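Local coordinates for ABC transporter periplasmic-binding protein YtfQ (Mycobacterium smegmatis, PDB 6HBD) that binds beta-D-galactofuranose as the sugar-capturing component of an ABC transporter, one that probably imports L-arabinofuranose, at residues Val82-Trp87 against Ala107-Asp112; Val101-Arg106 against Asp114-Phe119; Ala122-Glu127 against Ala157-Asp162. One frame throughout, in Å; residues are numbered along the deposited sequence.

Contact 1: residues Val82-Trp87 against Ala107-Asp112. With ZN (zinc ion), chain E.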
loop_
_atom_site.group_PDB
_atom_site.type_symbol
_atom_site.label_atom_id
_atom_site.label_comp_id
_atom_site.label_asym_id
_atom_site.label_seq_id
_atom_site.Cartn_x
_atom_site.Cartn_y
_atom_site.Cartn_z
ATOM N N VAL A 82 4.207 -7.378 7.263
ATOM C CA VAL A 82 4.555 -6.006 7.655
ATOM C C VAL A 82 5.896 -5.550 7.040
ATOM O O VAL A 82 5.951 -4.469 6.432
ATOM C CB VAL A 82 4.489 -5.762 9.186
ATOM C CG1 VAL A 82 5.385 -6.708 9.971
ATOM C CG2 VAL A 82 4.821 -4.312 9.522
ATOM N N VAL A 83 6.949 -6.400 7.171
ATOM C CA VAL A 83 8.287 -6.189 6.592
ATOM C C VAL A 83 8.700 -7.458 5.844
ATOM O O VAL A 83 8.183 -8.546 6.126
ATOM C CB VAL A 83 9.364 -5.715 7.602
ATOM C CG1 VAL A 83 9.054 -4.317 8.130
ATOM C CG2 VAL A 83 9.531 -6.702 8.747
ATOM N N ARG A 84 9.547 -7.290 4.824
ATOM C CA ARG A 84 9.952 -8.392 3.956
ATOM C C ARG A 84 10.595 -9.600 4.667
ATOM O O ARG A 84 10.403 -10.735 4.234
ATOM C CB ARG A 84 10.938 -7.897 2.886
ATOM C CG ARG A 84 10.352 -6.962 1.840
ATOM C CD ARG A 84 10.374 -7.559 0.450
ATOM N NE ARG A 84 10.493 -6.556 -0.609
ATOM C CZ ARG A 84 11.609 -5.893 -0.928
ATOM N NH1 ARG A 84 12.730 -6.084 -0.235
ATOM N NH2 ARG A 84 11.606 -5.018 -1.934
ATOM N N THR A 85 11.356 -9.353 5.738
ATOM C CA THR A 85 12.200 -10.335 6.440
ATOM C C THR A 85 11.724 -10.836 7.843
ATOM O O THR A 85 11.048 -10.115 8.575
ATOM C CB THR A 85 13.542 -9.630 6.596
ATOM O OG1 THR A 85 13.322 -8.526 7.489
ATOM C CG2 THR A 85 14.097 -9.113 5.240
ATOM N N GLY A 86 12.122 -12.058 8.197
ATOM C CA GLY A 86 11.867 -12.677 9.502
ATOM C C GLY A 86 10.736 -13.686 9.587
ATOM O O GLY A 86 10.235 -13.934 10.690
ATOM N N TRP A 87 10.332 -14.293 8.442
ATOM C CA TRP A 87 9.209 -15.252 8.380
ATOM C C TRP A 87 9.640 -16.739 8.247
ATOM O O TRP A 87 8.788 -17.631 8.333
ATOM C CB TRP A 87 8.294 -14.881 7.185
ATOM C CG TRP A 87 7.882 -13.439 7.152
ATOM C CD1 TRP A 87 8.349 -12.462 6.319
ATOM C CD2 TRP A 87 6.960 -12.807 8.037
ATOM N NE1 TRP A 87 7.766 -11.257 6.632
ATOM C CE2 TRP A 87 6.917 -11.439 7.693
ATOM C CE3 TRP A 87 6.144 -13.272 9.084
ATOM C CZ2 TRP A 87 6.106 -10.527 8.371
ATOM C CZ3 TRP A 87 5.355 -12.361 9.767
ATOM C CH2 TRP A 87 5.339 -11.008 9.407
ATOM N N ALA A 107 4.905 -8.491 0.062
ATOM C CA ALA A 107 5.680 -9.691 -0.218
ATOM C C ALA A 107 6.739 -9.927 0.882
ATOM O O ALA A 107 6.882 -9.118 1.806
ATOM C CB ALA A 107 6.341 -9.570 -1.577
ATOM N N VAL A 108 7.410 -11.083 0.800
ATOM C CA VAL A 108 8.428 -11.532 1.741
ATOM C C VAL A 108 9.760 -11.685 1.032
ATOM O O VAL A 108 9.839 -11.566 -0.190
ATOM C CB VAL A 108 8.031 -12.856 2.456
ATOM C CG1 VAL A 108 6.755 -12.683 3.257
ATOM C CG2 VAL A 108 7.908 -14.030 1.492
ATOM N N ASP A 109 10.816 -11.903 1.826
ATOM C CA ASP A 109 12.181 -12.207 1.375
ATOM C C ASP A 109 12.455 -13.526 2.071
ATOM O O ASP A 109 12.754 -13.544 3.277
ATOM C CB ASP A 109 13.207 -11.138 1.810
ATOM C CG ASP A 109 13.424 -9.981 0.839
ATOM O OD1 ASP A 109 12.930 -10.062 -0.319
ATOM O OD2 ASP A 109 14.084 -8.987 1.240
ATOM N N THR A 110 12.214 -14.631 1.339
ATOM C CA THR A 110 12.359 -15.961 1.887
ATOM C C THR A 110 13.466 -16.731 1.186
ATOM O O THR A 110 13.645 -16.607 -0.032
ATOM C CB THR A 110 11.033 -16.673 1.862
ATOM O OG1 THR A 110 11.089 -17.733 2.828
ATOM C CG2 THR A 110 10.658 -17.189 0.455
ATOM N N GLN A 111 14.190 -17.553 1.986
ATOM C CA GLN A 111 15.312 -18.384 1.563
ATOM C C GLN A 111 14.849 -19.847 1.392
ATOM O O GLN A 111 15.696 -20.739 1.291
ATOM C CB GLN A 111 16.465 -18.300 2.602
ATOM C CG GLN A 111 17.036 -16.889 2.850
ATOM C CD GLN A 111 16.158 -15.972 3.701
ATOM O OE1 GLN A 111 15.374 -16.402 4.562
ATOM N NE2 GLN A 111 16.275 -14.668 3.496
ATOM N N ASP A 112 13.513 -20.096 1.339
ATOM C CA ASP A 112 12.958 -21.436 1.164
ATOM C C ASP A 112 12.131 -21.574 -0.119
ATOM O O ASP A 112 11.824 -20.590 -0.807
ATOM C CB ASP A 112 12.162 -21.860 2.409
ATOM C CG ASP A 112 13.012 -22.631 3.398
ATOM O OD1 ASP A 112 13.479 -23.746 3.043
ATOM O OD2 ASP A 112 13.217 -22.125 4.524
HETATM ZN ZN ZN E . 14.391 -21.790 6.171
#
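Arg84 and Asp109 join two loops that follow the neighbouring parallel strands 76-79 and 101-104, at the strand ends from which a periplasmic binding protein reaches its sugar. Neither segment is helix or strand, and their touching parts run 71° apart. The backbone join centres on the carbonyl of Arg84. Asp109 N gives a hydrogen bond to Arg84 O (2.7 Å), bent to 145° at the hydrogen and arriving from above the carbonyl plane. The same oxygen is also approached by Val108 CA at 3.3 Å, a CA-H...O contact, so one oxygen receives both neighbours where the backbones are nearest.

The Arg84 chain bends at chi2 (-115°), so that its CD lies 3.7 Å from Asp109 OD1 and the guanidinium comes up beside the carboxylate. NH1 and Asp109 OD2 form a long salt bridge of 3.5 Å, with the two planes inclined to each other by a little under half a right angle. Thr85 CG2 lies alongside the same carboxylate, 4.0 Å from Asp109 OD2. On the more buried side, Val108 CG1 presses obliquely on Trp87 CD1 (3.5 Å). The indole is steadied by its own loop: Trp87 NE1 donates to Val83 O at 2.8 Å, nearly in the ring plane. Phe79, whose ring meets the indole, and side chains of helix 59-72 pack on it as well.

Beyond the touching residues, Asp112 OD2 binds a zinc ion together with Asp88. Arg84 has stronger partners than Asp109: NH2 makes a salt bridge to Asp162 and NE a hydrogen bond to Asp158. Three carboxylates therefore surround one guanidinium. Asp109 supplies the looser, solvent-side member of the group, and the arginine probably offsets part of the negative charge gathered beside the zinc ion of Asp158 and Asp162.

Contact 2: residues Val101-Arg106 against Asp114-Phe119. With GZL (beta-D-galactofuranose), chain L.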
loop_
_atom_site.group_PDB
_atom_site.type_symbol
_atom_site.label_atom_id
_atom_site.label_comp_id
_atom_site.label_asym_id
_atom_site.label_seq_id
_atom_site.Cartn_x
_atom_site.Cartn_y
_atom_site.Cartn_z
ATOM N N VAL A 101 -0.405 -20.988 2.309
ATOM C CA VAL A 101 -0.236 -19.585 2.661
ATOM C C VAL A 101 -0.488 -18.684 1.459
ATOM O O VAL A 101 -0.024 -18.996 0.368
ATOM C CB VAL A 101 1.164 -19.351 3.278
ATOM C CG1 VAL A 101 1.381 -17.886 3.638
ATOM C CG2 VAL A 101 1.375 -20.239 4.501
ATOM N N ILE A 102 -1.218 -17.553 1.667
ATOM C CA ILE A 102 -1.473 -16.533 0.632
ATOM C C ILE A 102 -0.975 -15.201 1.197
ATOM O O ILE A 102 -1.317 -14.837 2.324
ATOM C CB ILE A 102 -2.961 -16.422 0.151
ATOM C CG1 ILE A 102 -3.498 -17.775 -0.366
ATOM C CG2 ILE A 102 -3.094 -15.328 -0.931
ATOM C CD1 ILE A 102 -5.040 -17.848 -0.562
ATOM N N LEU A 103 -0.167 -14.482 0.404
ATOM C CA LEU A 103 0.384 -13.183 0.789
ATOM C C LEU A 103 -0.477 -12.116 0.142
ATOM O O LEU A 103 -0.791 -12.249 -1.042
ATOM C CB LEU A 103 1.853 -13.065 0.337
ATOM C CG LEU A 103 2.918 -13.545 1.351
ATOM C CD1 LEU A 103 2.544 -14.879 2.017
ATOM C CD2 LEU A 103 4.277 -13.617 0.691
ATOM N N THR A 104 -0.944 -11.114 0.931
ATOM C CA THR A 104 -1.805 -10.043 0.420
ATOM C C THR A 104 -1.161 -8.659 0.674
ATOM O O THR A 104 -0.677 -8.385 1.774
ATOM C CB THR A 104 -3.278 -10.157 0.932
ATOM O OG1 THR A 104 -3.504 -9.349 2.083
ATOM C CG2 THR A 104 -3.714 -11.568 1.192
ATOM N N ASP A 105 -1.083 -7.839 -0.398
ATOM C CA ASP A 105 -0.595 -6.461 -0.477
ATOM C C ASP A 105 0.872 -6.207 -0.040
ATOM O O ASP A 105 1.340 -5.083 -0.192
ATOM C CB ASP A 105 -1.552 -5.522 0.265
ATOM C CG ASP A 105 -1.650 -5.646 1.766
ATOM O OD1 ASP A 105 -0.778 -5.082 2.471
ATOM O OD2 ASP A 105 -2.629 -6.267 2.248
ATOM N N ARG A 106 1.598 -7.234 0.432
ATOM C CA ARG A 106 3.003 -7.147 0.802
ATOM C C ARG A 106 3.656 -8.505 0.542
ATOM O O ARG A 106 3.031 -9.538 0.760
ATOM C CB ARG A 106 3.148 -6.756 2.277
ATOM C CG ARG A 106 3.414 -5.275 2.457
ATOM C CD ARG A 106 3.089 -4.756 3.840
ATOM N NE ARG A 106 2.791 -3.327 3.833
ATOM C CZ ARG A 106 2.604 -2.585 4.920
ATOM N NH1 ARG A 106 2.670 -3.129 6.126
ATOM N NH2 ARG A 106 2.364 -1.291 4.809
ATOM N N ASP A 114 8.712 -22.938 -2.014
ATOM C CA ASP A 114 7.274 -23.130 -1.865
ATOM C C ASP A 114 6.839 -23.082 -0.408
ATOM O O ASP A 114 6.587 -24.110 0.220
ATOM C CB ASP A 114 6.844 -24.416 -2.569
ATOM C CG ASP A 114 7.224 -24.421 -4.043
ATOM O OD1 ASP A 114 7.204 -23.322 -4.670
ATOM O OD2 ASP A 114 7.552 -25.518 -4.572
ATOM N N VAL A 115 6.836 -21.850 0.124
ATOM C CA VAL A 115 6.420 -21.488 1.499
ATOM C C VAL A 115 5.028 -20.794 1.485
ATOM O O VAL A 115 4.332 -20.829 2.512
ATOM C CB VAL A 115 7.461 -20.625 2.275
ATOM C CG1 VAL A 115 8.367 -21.500 3.139
ATOM C CG2 VAL A 115 8.275 -19.722 1.352
ATOM N N TYR A 116 4.645 -20.163 0.319
ATOM C CA TYR A 116 3.347 -19.528 0.066
ATOM C C TYR A 116 2.883 -19.836 -1.367
ATOM O O TYR A 116 3.717 -19.986 -2.264
ATOM C CB TYR A 116 3.423 -18.021 0.290
ATOM C CG TYR A 116 4.350 -17.306 -0.670
ATOM C CD1 TYR A 116 3.886 -16.821 -1.886
ATOM C CD2 TYR A 116 5.679 -17.071 -0.341
ATOM C CE1 TYR A 116 4.722 -16.131 -2.760
ATOM C CE2 TYR A 116 6.523 -16.363 -1.197
ATOM C CZ TYR A 116 6.042 -15.891 -2.409
ATOM O OH TYR A 116 6.883 -15.196 -3.257
ATOM N N LYS A 117 1.554 -19.875 -1.578
ATOM C CA LYS A 117 0.927 -20.229 -2.856
ATOM C C LYS A 117 0.869 -19.106 -3.875
ATOM O O LYS A 117 1.112 -19.319 -5.067
ATOM C CB LYS A 117 -0.489 -20.792 -2.613
ATOM C CG LYS A 117 -0.557 -22.027 -1.684
ATOM C CD LYS A 117 0.196 -23.229 -2.248
ATOM C CE LYS A 117 -0.167 -24.535 -1.580
ATOM N NZ LYS A 117 0.382 -25.710 -2.315
ATOM N N THR A 118 0.544 -17.908 -3.421
ATOM C CA THR A 118 0.414 -16.755 -4.320
ATOM C C THR A 118 0.562 -15.452 -3.576
ATOM O O THR A 118 0.438 -15.437 -2.344
ATOM C CB THR A 118 -0.958 -16.798 -5.052
ATOM O OG1 THR A 118 -1.006 -15.782 -6.060
ATOM C CG2 THR A 118 -2.132 -16.621 -4.107
ATOM N N PHE A 119 0.764 -14.347 -4.347
ATOM C CA PHE A 119 0.836 -12.977 -3.827
ATOM C C PHE A 119 -0.171 -12.084 -4.590
ATOM O O PHE A 119 -0.046 -11.920 -5.806
ATOM C CB PHE A 119 2.270 -12.422 -3.913
ATOM C CG PHE A 119 2.428 -10.935 -3.643
ATOM C CD1 PHE A 119 1.775 -10.331 -2.584
ATOM C CD2 PHE A 119 3.267 -10.152 -4.427
ATOM C CE1 PHE A 119 1.889 -8.958 -2.374
ATOM C CE2 PHE A 119 3.393 -8.779 -4.197
ATOM C CZ PHE A 119 2.703 -8.194 -3.177
HETATM C C6 GZL L . 0.146 -1.633 -0.324
HETATM C C5 GZL L . -0.125 -1.762 1.159
HETATM C C4 GZL L . 0.274 -0.514 1.927
HETATM C C3 GZL L . -0.455 0.761 1.518
HETATM C C2 GZL L . -0.327 1.590 2.781
HETATM O O6 GZL L . -0.075 -2.880 -0.971
HETATM O O5 GZL L . 0.505 -2.928 1.698
HETATM O O4 GZL L . -0.079 -0.675 3.319
HETATM O O3 GZL L . 0.109 1.449 0.414
HETATM C C1 GZL L . -0.619 0.546 3.844
HETATM O O2 GZL L . -1.248 2.666 2.874
HETATM O O1 GZL L . 0.099 1.014 4.929
#
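Leu103 and Tyr116 fit bump to face in this pairing between parallel strand 101-104 and the chain leading into strand 118-121. The leucine fork touches the tyrosine at two points: CD1 abuts Tyr116 CB at 3.7 Å, while CD2 stands over the centre of the ring, 3.8 Å from its centroid and 10° off the normal, a CH-pi contact. With CG lying between the backbone N and the carbonyl carbon (chi1 64°), Tyr116 turns that face to the leucine, and the two side chains cross at about a right angle.

Phe119, on the same face of the sheet as Leu103, fills a different hollow. Its CG is anti to the backbone N (chi1 169°), and the ring slides edge-on into the turn after strand 101-104, where CE1 comes within 3.3 Å of Arg106 N and the Leu103 carbonyl also lies at the rim. On the other face the methyls Ile102 CG2 and Thr118 CG2 meet side by side at 3.6 Å. Val101 packs its CB and CG2 against the carbonyl oxygen of Val115. Two nearly straight backbone bonds set the register, Lys117 N to Val101 O (2.7 Å) and Leu103 N to Thr118 O (3.0 Å).

The turn wedged by Phe119 holds part of the sugar pocket: galactofuranose O6 donates to Asp105 O at 2.7 Å, and Arg106 NH2 approaches O4 at 2.9 Å. Asp105 also carries a salt bridge to Arg32 from helix 30-46. Strand 101-104 lies within the sheet, between strands 76-79 and 118-121; helix 266-277 covers Ile102 and Thr104, whereas helix 88-97 packs on Val101 and Val115.

Contact 3: residues Ala122-Glu127 against Ala157-Asp162. With ZN (zinc ion), chain F; GZL (beta-D-galactofuranose), chain L.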
loop_
_atom_site.group_PDB
_atom_site.type_symbol
_atom_site.label_atom_id
_atom_site.label_comp_id
_atom_site.label_asym_id
_atom_site.label_seq_id
_atom_site.Cartn_x
_atom_site.Cartn_y
_atom_site.Cartn_z
ATOM N N ALA A 122 -0.245 -4.907 -5.705
ATOM C CA ALA A 122 -0.040 -4.054 -6.878
ATOM C C ALA A 122 1.432 -4.027 -7.284
ATOM O O ALA A 122 2.250 -4.647 -6.601
ATOM C CB ALA A 122 -0.533 -2.655 -6.574
ATOM N N ASP A 123 1.769 -3.357 -8.410
ATOM C CA ASP A 123 3.160 -3.187 -8.840
ATOM C C ASP A 123 3.590 -1.845 -8.264
ATOM O O ASP A 123 3.469 -0.787 -8.919
ATOM C CB ASP A 123 3.334 -3.224 -10.381
ATOM C CG ASP A 123 4.768 -3.044 -10.907
ATOM O OD1 ASP A 123 5.727 -3.079 -10.084
ATOM O OD2 ASP A 123 4.931 -2.861 -12.137
ATOM N N PHE A 124 4.106 -1.917 -7.015
ATOM C CA PHE A 124 4.612 -0.778 -6.220
ATOM C C PHE A 124 5.654 0.041 -6.945
ATOM O O PHE A 124 5.618 1.270 -6.870
ATOM C CB PHE A 124 5.194 -1.297 -4.918
ATOM C CG PHE A 124 4.203 -2.121 -4.136
ATOM C CD1 PHE A 124 2.909 -1.673 -3.938
ATOM C CD2 PHE A 124 4.524 -3.397 -3.706
ATOM C CE1 PHE A 124 1.992 -2.436 -3.252
ATOM C CE2 PHE A 124 3.606 -4.153 -2.990
ATOM C CZ PHE A 124 2.341 -3.674 -2.782
ATOM N N ILE A 125 6.548 -0.624 -7.701
ATOM C CA ILE A 125 7.575 0.076 -8.475
ATOM C C ILE A 125 6.866 0.968 -9.476
ATOM O O ILE A 125 7.174 2.147 -9.535
ATOM C CB ILE A 125 8.594 -0.889 -9.158
ATOM C CG1 ILE A 125 9.430 -1.679 -8.103
ATOM C CG2 ILE A 125 9.546 -0.129 -10.110
ATOM C CD1 ILE A 125 8.976 -3.019 -7.826
ATOM N N GLU A 126 5.886 0.454 -10.208
ATOM C CA GLU A 126 5.187 1.307 -11.166
ATOM C C GLU A 126 4.336 2.364 -10.507
ATOM O O GLU A 126 4.202 3.444 -11.087
ATOM C CB GLU A 126 4.371 0.515 -12.153
ATOM C CG GLU A 126 4.987 0.573 -13.534
ATOM C CD GLU A 126 4.374 1.636 -14.407
ATOM O OE1 GLU A 126 5.127 2.372 -15.075
ATOM O OE2 GLU A 126 3.128 1.705 -14.457
ATOM N N GLU A 127 3.766 2.086 -9.303
ATOM C CA GLU A 127 3.030 3.120 -8.577
ATOM C C GLU A 127 4.014 4.287 -8.358
ATOM O O GLU A 127 3.701 5.430 -8.720
ATOM C CB GLU A 127 2.483 2.610 -7.243
ATOM C CG GLU A 127 1.333 1.647 -7.411
ATOM C CD GLU A 127 0.872 0.965 -6.138
ATOM O OE1 GLU A 127 1.585 1.070 -5.115
ATOM O OE2 GLU A 127 -0.211 0.337 -6.159
ATOM N N ALA A 157 9.026 -2.506 4.744
ATOM C CA ALA A 157 7.807 -2.915 4.043
ATOM C C ALA A 157 8.052 -2.889 2.516
ATOM O O ALA A 157 8.660 -1.937 1.982
ATOM C CB ALA A 157 6.647 -1.996 4.415
ATOM N N ASP A 158 7.572 -3.963 1.839
ATOM C CA ASP A 158 7.680 -4.196 0.404
ATOM C C ASP A 158 7.219 -2.984 -0.409
ATOM O O ASP A 158 8.029 -2.487 -1.195
ATOM C CB ASP A 158 6.931 -5.496 0.050
ATOM C CG ASP A 158 6.901 -5.925 -1.403
ATOM O OD1 ASP A 158 7.894 -5.690 -2.109
ATOM O OD2 ASP A 158 5.900 -6.537 -1.814
ATOM N N PRO A 159 6.015 -2.389 -0.172
ATOM C CA PRO A 159 5.640 -1.184 -0.950
ATOM C C PRO A 159 6.564 0.048 -0.792
ATOM O O PRO A 159 6.760 0.798 -1.762
ATOM C CB PRO A 159 4.213 -0.879 -0.462
ATOM C CG PRO A 159 4.031 -1.642 0.785
ATOM C CD PRO A 159 4.913 -2.818 0.718
ATOM N N ALA A 160 7.111 0.264 0.437
ATOM C CA ALA A 160 7.964 1.415 0.719
ATOM C C ALA A 160 9.266 1.376 -0.081
ATOM O O ALA A 160 9.615 2.363 -0.762
ATOM C CB ALA A 160 8.265 1.494 2.199
ATOM N N ILE A 161 9.954 0.211 -0.033
ATOM C CA ILE A 161 11.213 -0.026 -0.757
ATOM C C ILE A 161 10.984 0.158 -2.263
ATOM O O ILE A 161 11.715 0.905 -2.912
ATOM C CB ILE A 161 11.730 -1.463 -0.459
ATOM C CG1 ILE A 161 12.172 -1.616 1.004
ATOM C CG2 ILE A 161 12.867 -1.846 -1.398
ATOM C CD1 ILE A 161 11.976 -2.995 1.558
ATOM N N ASP A 162 9.976 -0.564 -2.804
ATOM C CA ASP A 162 9.627 -0.579 -4.228
ATOM C C ASP A 162 9.165 0.773 -4.728
ATOM O O ASP A 162 9.571 1.176 -5.813
ATOM C CB ASP A 162 8.551 -1.640 -4.504
ATOM C CG ASP A 162 8.993 -3.099 -4.423
ATOM O OD1 ASP A 162 10.114 -3.363 -3.914
ATOM O OD2 ASP A 162 8.211 -3.980 -4.855
HETATM ZN ZN ZN F . 8.208 -6.124 -4.219
HETATM C C6 GZL L . 0.146 -1.633 -0.324
HETATM C C5 GZL L . -0.125 -1.762 1.159
HETATM C C4 GZL L . 0.274 -0.514 1.927
HETATM C C3 GZL L . -0.455 0.761 1.518
HETATM C C2 GZL L . -0.327 1.590 2.781
HETATM O O6 GZL L . -0.075 -2.880 -0.971
HETATM O O5 GZL L . 0.505 -2.928 1.698
HETATM O O4 GZL L . -0.079 -0.675 3.319
HETATM O O3 GZL L . 0.109 1.449 0.414
HETATM C C1 GZL L . -0.619 0.546 3.844
HETATM O O2 GZL L . -1.248 2.666 2.874
HETATM O O1 GZL L . 0.099 1.014 4.929
#
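Phe124 meets Pro159, and Ile125 meets Asp162, where two helices begin side by side. Asp123 occupies the N-cap position before helix 124-138 and Ala157 that before helix 158-171. The backbones come close, with Ile125 and Asp162 CA atoms 4.8 Å apart, and Ile125 CA directs a CA-H...O contact at Asp162 O. No hydrogen bond crosses between the segments.

The Phe124 ring is held between two surfaces. Pro159 CB lies over one face, 3.8 Å from the centroid and 9° off the normal; Ala122 O, from the phenylalanine's own segment, lies over the centre of the opposite face. At the rim, CE1 and CZ both reach galactofuranose O6, CE1 at 3.1 Å. The carboxylate of Asp158 brings OD2 to Phe124 CE2 at 3.5 Å, its plane perpendicular to the ring. Oxygens gathered round the edge would suit the slightly positive ring hydrogens. Packing is close behind the ring, where Phe124 CB and Asp162 CB are 3.4 Å apart.

Asp158 and Asp162, one helical turn apart, share a zinc ion. Asp158 sends its carboxylate anti to the backbone N (chi1 179°) whereas Asp162 folds its own beside the backbone N (chi1 -71°), and Asp158 OD1 and Asp162 OD2 each bind the metal at 2.2 Å. Ile125 CD1 lies against this group, 3.2 Å from Asp162 OD2. Asp162 OD1 is taken by a salt bridge from Arg84, and Asp158 OD2 accepts from Ala107 N.

Phe119 of strand 118-121 packs on both Phe124 and Asp158, and Pro159 rests on Arg106. Helix 124-138 follows strand 118-121 of one sheet and helix 158-171 follows strand 146-152 of the other, so the contact lies where the two lobes meet around the sugar.

Overall arrangement
Contacts 1 and 2 alternate along the chain, their centres about 10 Å apart, and Val108 packs against Leu103 and Tyr116, so the two pack together beside strand 101-104. Contact 3, its centre about 15 Å from that of contact 1 and about 16 Å from that of contact 2, places the starts of helices 124-138 and 158-171 next to both. Contacts 1 and 3 are joined by a probable hydrogen bond from Ala107 N to Asp158 OD2 (2.9 Å) and a salt bridge from Arg84 NH2 to Asp162 OD1 (3.0 Å). Galactofuranose lies where contacts 2 and 3 meet, with Arg106 CG 3.4 Å from Pro159 CD beside it; contact 1 stands farther back, the side chain of Ala107 being about 9 Å from the sugar.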